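Local coordinates for protein aromatic amino acid aminotransferase I (Candida albicans WO-1, PDB 6HNU) that probably transfers amino groups from aromatic L-amino acids to 2-oxoglutarate with the help of pyridoxal 5'-phosphate, yielding aromatic oxo-acids and L-glutamate, at residues H365-D368 against V369-A373; L410-P413 against L414-E417; H421-A424 against I425-G428; F481-A484 against V485-E488. All blocks are in the same frame, centred on the assembly; numbering follows the deposited sequence.

Contact 1 of 4, residues H365-D368 against V369-A373; sequences HKRD and VAIDA
I371 N donates to R367 O at 2.9 Å, and D372 N likewise meets D368 O at 2.9 Å. With V369 N to H365 O and A370 N to K366 O, these make an unbroken run of i to i+4 bonds. The strongest side-chain interaction is between sequence neighbours on this turn. R367 NE and NH1 converge on one oxygen, D368 OD1, each at 2.8 Å, in a side-on salt bridge. Both nitrogens come from the same face of the carboxylate, NE from above its plane and NH1 on the syn side, while D368 stays at the in-plane edge of the guanidinium. The arginine bends at chi2 (-77°) and again at chi3, which folds its end back onto D368. Backbone oxygens of E255 and P388 take further bonds from NH1 and NH2, leaving the planar group little freedom to rotate. A long side chain with several N-H donors suits this place, where it ties the helix to two loops. D372 OD1 is held by a hydrogen bond with Y257 OH and a salt bridge to R264.

Packing follows the same spacing. R367 CD rests on I371 CG1 at 3.8 Å, the aliphatic part of the arginine lying against a branched apolar neighbour. Two residues earlier on the helix, V369 CG2 makes a CH-pi contact over a face of the H365 ring, 4.0 Å from its centroid. H365 CG is anti to the backbone N (chi1 179°), which swings the ring under this methyl. V369 and small A370 also touch helix 471-489. The arrangement is i to i+4 side-chain pairing on the long helix 334-377, mostly buried at this turn, in an aminotransferase of class I.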
loop_
_atom_site.group_PDB
_atom_site.type_symbol
_atom_site.label_atom_id
_atom_site.label_comp_id
_atom_site.label_asym_id
_atom_site.label_seq_id
_atom_site.Cartn_x
_atom_site.Cartn_y
_atom_site.Cartn_z
ATOM N N HIS B 365 -19.910 10.746 24.924
ATOM C CA HIS B 365 -19.533 11.069 26.330
ATOM C C HIS B 365 -18.247 11.903 26.341
ATOM O O HIS B 365 -18.223 12.935 27.078
ATOM C CB HIS B 365 -19.448 9.818 27.201
ATOM C CG HIS B 365 -19.039 10.149 28.599
ATOM N ND1 HIS B 365 -19.766 11.028 29.379
ATOM C CD2 HIS B 365 -17.979 9.760 29.335
ATOM C CE1 HIS B 365 -19.154 11.177 30.538
ATOM N NE2 HIS B 365 -18.056 10.416 30.534
ATOM N N LYS B 366 -17.227 11.502 25.562
ATOM C CA LYS B 366 -15.927 12.228 25.455
ATOM C C LYS B 366 -16.183 13.669 25.043
ATOM O O LYS B 366 -15.593 14.557 25.678
ATOM C CB LYS B 366 -14.989 11.596 24.429
ATOM C CG LYS B 366 -14.463 10.223 24.797
ATOM C CD LYS B 366 -13.588 9.646 23.709
ATOM C CE LYS B 366 -13.361 8.161 23.883
ATOM N NZ LYS B 366 -12.663 7.853 25.148
ATOM N N ARG B 367 -17.010 13.874 24.026
ATOM C CA ARG B 367 -17.395 15.202 23.500
ATOM C C ARG B 367 -18.099 16.032 24.598
ATOM O O ARG B 367 -17.779 17.255 24.738
ATOM C CB ARG B 367 -18.274 15.022 22.268
ATOM C CG ARG B 367 -18.715 16.324 21.624
ATOM C CD ARG B 367 -19.832 17.095 22.305
ATOM N NE ARG B 367 -20.923 16.235 22.783
ATOM C CZ ARG B 367 -21.895 15.750 22.026
ATOM N NH1 ARG B 367 -22.861 15.007 22.566
ATOM N NH2 ARG B 367 -21.931 16.034 20.736
ATOM N N ASP B 368 -19.020 15.424 25.363
ATOM C CA ASP B 368 -19.767 16.170 26.414
ATOM C C ASP B 368 -18.772 16.675 27.453
ATOM O O ASP B 368 -18.891 17.847 27.862
ATOM C CB ASP B 368 -20.805 15.283 27.095
ATOM C CG ASP B 368 -21.936 14.866 26.188
ATOM O OD1 ASP B 368 -22.206 15.596 25.194
ATOM O OD2 ASP B 368 -22.542 13.816 26.502
ATOM N N VAL B 369 -17.806 15.848 27.839
ATOM C CA VAL B 369 -16.824 16.174 28.904
ATOM C C VAL B 369 -15.904 17.293 28.403
ATOM O O VAL B 369 -15.642 18.269 29.167
ATOM C CB VAL B 369 -16.067 14.909 29.341
ATOM C CG1 VAL B 369 -14.788 15.216 30.117
ATOM C CG2 VAL B 369 -17.000 14.012 30.147
ATOM N N ALA B 370 -15.433 17.179 27.162
ATOM C CA ALA B 370 -14.595 18.201 26.498
ATOM C C ALA B 370 -15.317 19.544 26.484
ATOM O O ALA B 370 -14.715 20.521 26.951
ATOM C CB ALA B 370 -14.234 17.766 25.101
ATOM N N ILE B 371 -16.528 19.600 25.954
ATOM C CA ILE B 371 -17.259 20.864 25.697
ATOM C C ILE B 371 -17.756 21.466 27.019
ATOM O O ILE B 371 -17.742 22.718 27.148
ATOM C CB ILE B 371 -18.392 20.634 24.703
ATOM C CG1 ILE B 371 -17.842 20.116 23.368
ATOM C CG2 ILE B 371 -19.230 21.895 24.532
ATOM C CD1 ILE B 371 -16.755 20.987 22.740
ATOM N N ASP B 372 -18.202 20.639 27.958
ATOM C CA ASP B 372 -18.479 21.109 29.347
ATOM C C ASP B 372 -17.225 21.801 29.913
ATOM O O ASP B 372 -17.361 22.850 30.566
ATOM C CB ASP B 372 -18.885 19.940 30.248
ATOM C CG ASP B 372 -20.280 19.404 30.015
ATOM O OD1 ASP B 372 -21.029 20.012 29.235
ATOM O OD2 ASP B 372 -20.600 18.365 30.630
ATOM N N ALA B 373 -16.041 21.236 29.705
ATOM C CA ALA B 373 -14.795 21.827 30.220
ATOM C C ALA B 373 -14.500 23.137 29.458
ATOM O O ALA B 373 -14.193 24.152 30.134
ATOM C CB ALA B 373 -13.685 20.812 30.214
#

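Contact 2 of 4, residues L410-P413 against L414-E417; sequences LEDP and LKVE
D412, P413 and K415 carry most of this turn. D412 OD1 accepts from L414 N at 3.1 Å, the donor lying well above the carboxylate plane. The aspartate can reach because a chi1 of -178° swings the carboxylate away from its own N and over the start of helix 413-426. The backbone oxygen D412 O takes a weak bond from K415 N at 3.1 Å. Together these mark D412 as an N-cap: its side chain takes up an N-H of the first turn that has no preceding helical carbonyl to use, and its negative charge probably interacts favourably with the positive end of the helix dipole.

P413 follows directly. A proline suits the first helical position, since it has no N-H to satisfy and its ring holds phi near the helical value of -59°. Its carbonyl begins the regular pattern, with P413 O accepting from E417 N at 2.9 Å in the carbonyl plane. The ring itself packs on I460 of strand 459-465, as does V416.

K415 runs extended across the aspartate at about a right angle, its CG 3.7 Å from D412 OD2. The charged ends stay 4.6 Å apart, measured from D412 OD2 to K415 NZ, which is too far for a salt bridge. A water fills the step, donating to D412 OD2 at 2.7 Å and accepting from K415 NZ at 2.9 Å. The lysine ends beside L410, whose CD1 lies 3.3 Å from K415 NZ.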
loop_
_atom_site.group_PDB
_atom_site.type_symbol
_atom_site.label_atom_id
_atom_site.label_comp_id
_atom_site.label_asym_id
_atom_site.label_seq_id
_atom_site.Cartn_x
_atom_site.Cartn_y
_atom_site.Cartn_z
ATOM N N LEU B 410 1.865 43.940 15.371
ATOM C CA LEU B 410 1.599 44.456 13.997
ATOM C C LEU B 410 0.253 43.923 13.482
ATOM O O LEU B 410 0.129 43.696 12.269
ATOM C CB LEU B 410 2.750 44.031 13.082
ATOM C CG LEU B 410 4.136 44.054 13.721
ATOM C CD1 LEU B 410 5.197 43.598 12.734
ATOM C CD2 LEU B 410 4.461 45.441 14.265
ATOM N N GLU B 411 -0.713 43.781 14.384
ATOM C CA GLU B 411 -2.097 43.335 14.081
ATOM C C GLU B 411 -2.019 42.003 13.329
ATOM O O GLU B 411 -2.789 41.786 12.359
ATOM C CB GLU B 411 -2.816 44.453 13.327
ATOM C CG GLU B 411 -3.143 45.602 14.249
ATOM C CD GLU B 411 -2.757 46.936 13.658
ATOM O OE1 GLU B 411 -3.251 47.243 12.560
ATOM O OE2 GLU B 411 -1.921 47.630 14.274
ATOM N N ASP B 412 -1.108 41.134 13.750
ATOM C CA ASP B 412 -0.894 39.831 13.071
ATOM C C ASP B 412 -1.519 38.760 13.958
ATOM O O ASP B 412 -1.024 38.436 15.025
ATOM C CB ASP B 412 0.592 39.597 12.802
ATOM C CG ASP B 412 0.912 38.308 12.065
ATOM O OD1 ASP B 412 -0.035 37.533 11.746
ATOM O OD2 ASP B 412 2.112 38.081 11.824
ATOM N N PRO B 413 -2.678 38.202 13.556
ATOM C CA PRO B 413 -3.339 37.198 14.383
ATOM C C PRO B 413 -2.454 35.969 14.658
ATOM O O PRO B 413 -2.617 35.359 15.692
ATOM C CB PRO B 413 -4.624 36.855 13.608
ATOM C CG PRO B 413 -4.582 37.593 12.292
ATOM C CD PRO B 413 -3.396 38.544 12.324
ATOM N N LEU B 414 -1.551 35.628 13.732
ATOM C CA LEU B 414 -0.652 34.455 13.841
ATOM C C LEU B 414 0.352 34.689 14.976
ATOM O O LEU B 414 0.726 33.724 15.626
ATOM C CB LEU B 414 0.011 34.172 12.484
ATOM C CG LEU B 414 -0.935 33.891 11.309
ATOM C CD1 LEU B 414 -0.147 33.473 10.070
ATOM C CD2 LEU B 414 -1.962 32.821 11.665
ATOM N N LYS B 415 0.717 35.937 15.302
ATOM C CA LYS B 415 1.572 36.225 16.482
ATOM C C LYS B 415 0.789 36.021 17.777
ATOM O O LYS B 415 1.380 35.532 18.760
ATOM C CB LYS B 415 2.142 37.636 16.346
ATOM C CG LYS B 415 3.283 37.702 15.355
ATOM C CD LYS B 415 3.957 39.038 15.366
ATOM C CE LYS B 415 5.109 39.104 14.397
ATOM N NZ LYS B 415 5.339 40.512 14.014
ATOM N N VAL B 416 -0.518 36.323 17.775
ATOM C CA VAL B 416 -1.402 35.998 18.919
ATOM C C VAL B 416 -1.507 34.475 19.043
ATOM O O VAL B 416 -1.369 33.967 20.133
ATOM C CB VAL B 416 -2.776 36.678 18.793
ATOM C CG1 VAL B 416 -3.687 36.238 19.915
ATOM C CG2 VAL B 416 -2.647 38.196 18.786
ATOM N N GLU B 417 -1.754 33.788 17.938
ATOM C CA GLU B 417 -1.810 32.290 17.921
ATOM C C GLU B 417 -0.522 31.728 18.527
ATOM O O GLU B 417 -0.626 30.860 19.392
ATOM C CB GLU B 417 -1.985 31.773 16.502
ATOM C CG GLU B 417 -2.243 30.279 16.397
ATOM C CD GLU B 417 -2.290 29.826 14.951
ATOM O OE1 GLU B 417 -1.267 30.029 14.253
ATOM O OE2 GLU B 417 -3.336 29.256 14.515
HETATM O O HOH W 1 3.641 40.267 11.694
#

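Contact 3 of 4, residues H421-A424 against I425-G428; sequences HEQA and IKQG
The H421 ring carries I425 CD1 over one face, 3.7 Å above the plane and close to its centre, a CH-pi contact. With chi1 at -173° the histidine side chain leans back past its own carbonyl carbon, which places the ring face beneath the methyl that ends the longer isoleucine branch. The ring also meets that of W436, nearly at right angles, and packs on I31 of the second subunit, while I425 touches Y34 of that subunit. An aromatic group able to pack on several sides suits this surface between subunits.

The other flat pair is the two glutamine amides. Q423 and Q427 lie side by side and point the same way, their planes only 25° apart. Q427 NE2 donates to Q423 OE1 at 2.9 Å, and each partner lies in the plane of the other amide, a nearly straight bond. Q423 NE2 donates in turn to E488 OE2, so both ends of that amide are used and its orientation is fixed. Glutamine fits because one group can accept and donate at once. A424, small and buried between these flanks, leaves room for the neighbouring helix.

In the backbone, I425 N to H421 O and K426 N to E422 O keep the helical pattern, and Q427 N reaches Q423 O at 2.8 Å. G428 N then turns back to I425 O at 2.9 Å, and the G428 backbone also bonds to the second subunit. With phi at 92°, a value that glycine adopts easily, G428 ends the helix in a Schellman motif and leads straight into strand 429-433.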
loop_
_atom_site.group_PDB
_atom_site.type_symbol
_atom_site.label_atom_id
_atom_site.label_comp_id
_atom_site.label_asym_id
_atom_site.label_seq_id
_atom_site.Cartn_x
_atom_site.Cartn_y
_atom_site.Cartn_z
ATOM N N HIS B 421 -0.243 29.619 21.959
ATOM C CA HIS B 421 0.393 28.269 21.856
ATOM C C HIS B 421 1.543 28.149 22.854
ATOM O O HIS B 421 1.544 27.182 23.620
ATOM C CB HIS B 421 0.880 27.991 20.428
ATOM C CG HIS B 421 1.393 26.613 20.166
ATOM N ND1 HIS B 421 0.637 25.489 20.419
ATOM C CD2 HIS B 421 2.527 26.189 19.555
ATOM C CE1 HIS B 421 1.322 24.426 20.035
ATOM N NE2 HIS B 421 2.470 24.827 19.489
ATOM N N GLU B 422 2.464 29.118 22.877
ATOM C CA GLU B 422 3.617 29.107 23.823
ATOM C C GLU B 422 3.105 29.115 25.275
ATOM O O GLU B 422 3.608 28.322 26.107
ATOM C CB GLU B 422 4.546 30.296 23.525
ATOM C CG GLU B 422 5.234 30.229 22.159
ATOM C CD GLU B 422 5.915 31.528 21.733
ATOM O OE1 GLU B 422 6.143 32.379 22.641
ATOM O OE2 GLU B 422 6.223 31.694 20.505
ATOM N N GLN B 423 2.112 29.958 25.570
ATOM C CA GLN B 423 1.549 30.099 26.943
ATOM C C GLN B 423 0.881 28.775 27.373
ATOM O O GLN B 423 1.159 28.311 28.478
ATOM C CB GLN B 423 0.582 31.282 27.015
ATOM C CG GLN B 423 0.035 31.507 28.426
ATOM C CD GLN B 423 1.038 32.119 29.376
ATOM O OE1 GLN B 423 1.242 31.641 30.483
ATOM N NE2 GLN B 423 1.681 33.195 28.945
ATOM N N ALA B 424 0.038 28.188 26.525
ATOM C CA ALA B 424 -0.571 26.849 26.737
ATOM C C ALA B 424 0.514 25.859 27.146
ATOM O O ALA B 424 0.331 25.172 28.179
ATOM C CB ALA B 424 -1.278 26.390 25.472
ATOM N N ILE B 425 1.588 25.764 26.363
ATOM C CA ILE B 425 2.680 24.790 26.623
ATOM C C ILE B 425 3.287 25.109 27.997
ATOM O O ILE B 425 3.468 24.186 28.798
ATOM C CB ILE B 425 3.731 24.784 25.494
ATOM C CG1 ILE B 425 3.203 24.073 24.247
ATOM C CG2 ILE B 425 5.017 24.135 25.965
ATOM C CD1 ILE B 425 3.772 24.593 22.962
ATOM N N LYS B 426 3.549 26.384 28.273
ATOM C CA LYS B 426 4.077 26.804 29.597
ATOM C C LYS B 426 3.077 26.399 30.712
ATOM O O LYS B 426 3.521 26.016 31.774
ATOM C CB LYS B 426 4.378 28.301 29.564
ATOM C CG LYS B 426 5.008 28.862 30.834
ATOM C CD LYS B 426 5.040 30.370 30.884
ATOM C CE LYS B 426 5.530 30.911 32.216
ATOM N NZ LYS B 426 4.767 32.118 32.599
ATOM N N GLN B 427 1.768 26.474 30.482
ATOM C CA GLN B 427 0.743 26.069 31.480
ATOM C C GLN B 427 0.607 24.540 31.555
ATOM O O GLN B 427 -0.135 24.092 32.440
ATOM C CB GLN B 427 -0.613 26.697 31.152
ATOM C CG GLN B 427 -0.654 28.224 31.235
ATOM C CD GLN B 427 -0.353 28.793 32.603
ATOM O OE1 GLN B 427 -0.684 28.209 33.632
ATOM N NE2 GLN B 427 0.257 29.972 32.615
ATOM N N GLY B 428 1.260 23.775 30.664
ATOM C CA GLY B 428 1.262 22.293 30.667
ATOM C C GLY B 428 0.162 21.655 29.803
ATOM O O GLY B 428 -0.305 20.539 30.154
#

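Contact 4 of 4, residues F481-A484 against V485-E488; sequences FGKA and VRAE
F481 and V485 make the apolar part of this turn. V485 CG2 approaches the phenyl ring obliquely, coming to 3.7 Å from F481 CE2. It lies off-centre, 4.2 Å from the F481 ring centroid, in a CH-pi contact. The ring also stacks edge-to-face with F462, and V485 packs on P379, so large apolar residues suit this buried flank. A484 is buried too, and its small side chain lets Q423 of helix 413-426 come close.

The hydrogen bonds are those of a regular helix. V485 N to F481 O and R486 N to G482 O are followed by A487 N to K483 O, short at 2.7 Å and almost straight at 175°. E488 N then meets A484 O at 2.9 Å.

The charged residues keep to another flank. Where the guanidinium of R486 folds back through a bend at chi3 (25°), G482 O sits over one face, 3.8 Å from the plane and displaced from the middle. R486 NH2 lies 3.5 Å from K483 CA and close to K483 CG. G482, lacking a side chain, leaves the backbone accessible to this flat cation. K483 NZ turns aside, 5.5 Å from R486 NH2.

E488, bent at chi2, hands its carboxylate to H403 NE2 and Q423 NE2. The chemistry is thus that of an amphipathic helix: one flank joins the apolar interior, another, more exposed, carries K483 and R486, and the last acid joins helix 471-489 to helix 413-426 through Q423 and to H403.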
loop_
_atom_site.group_PDB
_atom_site.type_symbol
_atom_site.label_atom_id
_atom_site.label_comp_id
_atom_site.label_asym_id
_atom_site.label_seq_id
_atom_site.Cartn_x
_atom_site.Cartn_y
_atom_site.Cartn_z
ATOM N N PHE B 481 -5.582 25.301 29.625
ATOM C CA PHE B 481 -5.725 26.072 28.365
ATOM C C PHE B 481 -6.499 27.356 28.661
ATOM O O PHE B 481 -6.142 28.429 28.152
ATOM C CB PHE B 481 -6.423 25.270 27.264
ATOM C CG PHE B 481 -6.418 25.969 25.936
ATOM C CD1 PHE B 481 -5.258 26.061 25.183
ATOM C CD2 PHE B 481 -7.547 26.607 25.464
ATOM C CE1 PHE B 481 -5.250 26.726 23.967
ATOM C CE2 PHE B 481 -7.532 27.287 24.257
ATOM C CZ PHE B 481 -6.384 27.344 23.514
ATOM N N GLY B 482 -7.556 27.241 29.455
ATOM C CA GLY B 482 -8.318 28.403 29.939
ATOM C C GLY B 482 -7.391 29.407 30.630
ATOM O O GLY B 482 -7.501 30.604 30.310
ATOM N N LYS B 483 -6.507 28.937 31.504
ATOM C CA LYS B 483 -5.521 29.792 32.236
ATOM C C LYS B 483 -4.626 30.519 31.227
ATOM O O LYS B 483 -4.324 31.716 31.426
ATOM C CB LYS B 483 -4.515 28.988 33.058
ATOM C CG LYS B 483 -4.965 28.449 34.400
ATOM C CD LYS B 483 -3.766 28.163 35.296
ATOM C CE LYS B 483 -3.803 26.801 35.951
ATOM N NZ LYS B 483 -4.786 26.747 37.063
ATOM N N ALA B 484 -4.153 29.781 30.216
ATOM C CA ALA B 484 -3.218 30.296 29.199
ATOM C C ALA B 484 -3.919 31.412 28.427
ATOM O O ALA B 484 -3.286 32.494 28.219
ATOM C CB ALA B 484 -2.726 29.159 28.326
ATOM N N VAL B 485 -5.203 31.237 28.096
ATOM C CA VAL B 485 -5.974 32.281 27.361
ATOM C C VAL B 485 -6.174 33.475 28.311
ATOM O O VAL B 485 -6.010 34.618 27.843
ATOM C CB VAL B 485 -7.311 31.773 26.785
ATOM C CG1 VAL B 485 -8.132 32.897 26.147
ATOM C CG2 VAL B 485 -7.071 30.681 25.752
ATOM N N ARG B 486 -6.471 33.213 29.589
ATOM C CA ARG B 486 -6.679 34.293 30.605
ATOM C C ARG B 486 -5.361 35.083 30.786
ATOM O O ARG B 486 -5.409 36.325 30.709
ATOM C CB ARG B 486 -7.243 33.713 31.915
ATOM C CG ARG B 486 -8.541 34.378 32.380
ATOM C CD ARG B 486 -9.449 33.561 33.304
ATOM N NE ARG B 486 -8.641 32.583 34.008
ATOM C CZ ARG B 486 -8.826 31.262 33.986
ATOM N NH1 ARG B 486 -9.864 30.734 33.346
ATOM N NH2 ARG B 486 -7.988 30.482 34.657
ATOM N N ALA B 487 -4.229 34.411 30.983
ATOM C CA ALA B 487 -2.907 35.070 31.048
ATOM C C ALA B 487 -2.652 35.908 29.787
ATOM O O ALA B 487 -2.250 37.073 29.936
ATOM C CB ALA B 487 -1.805 34.076 31.267
ATOM N N GLU B 488 -2.836 35.383 28.577
ATOM C CA GLU B 488 -2.419 36.129 27.355
ATOM C C GLU B 488 -3.302 37.344 27.111
ATOM O O GLU B 488 -2.779 38.364 26.560
ATOM C CB GLU B 488 -2.392 35.220 26.124
ATOM C CG GLU B 488 -1.141 34.374 26.077
ATOM C CD GLU B 488 0.163 35.162 26.011
ATOM O OE1 GLU B 488 0.235 36.128 25.235
ATOM O OE2 GLU B 488 1.108 34.750 26.673
#

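The four contacts follow one another along the chain without interleaving, on three helices: contact 1 on helix 334-377, contacts 2 and 3 at opposite ends of helix 413-426, and contact 4 on helix 471-489. The centres of contacts 2 and 3 lie about 17 Å apart. Contacts 3 and 4 touch directly, their centres about 9 Å apart, where helices 413-426 and 471-489 pack together. Contact 1 does not touch contact 4, the nearest atoms being about 7 Å apart, although helix 471-489 also packs on its turn. That helix therefore links the long helix with the region around the four-stranded antiparallel sheet, while contact 3 reaches the second subunit.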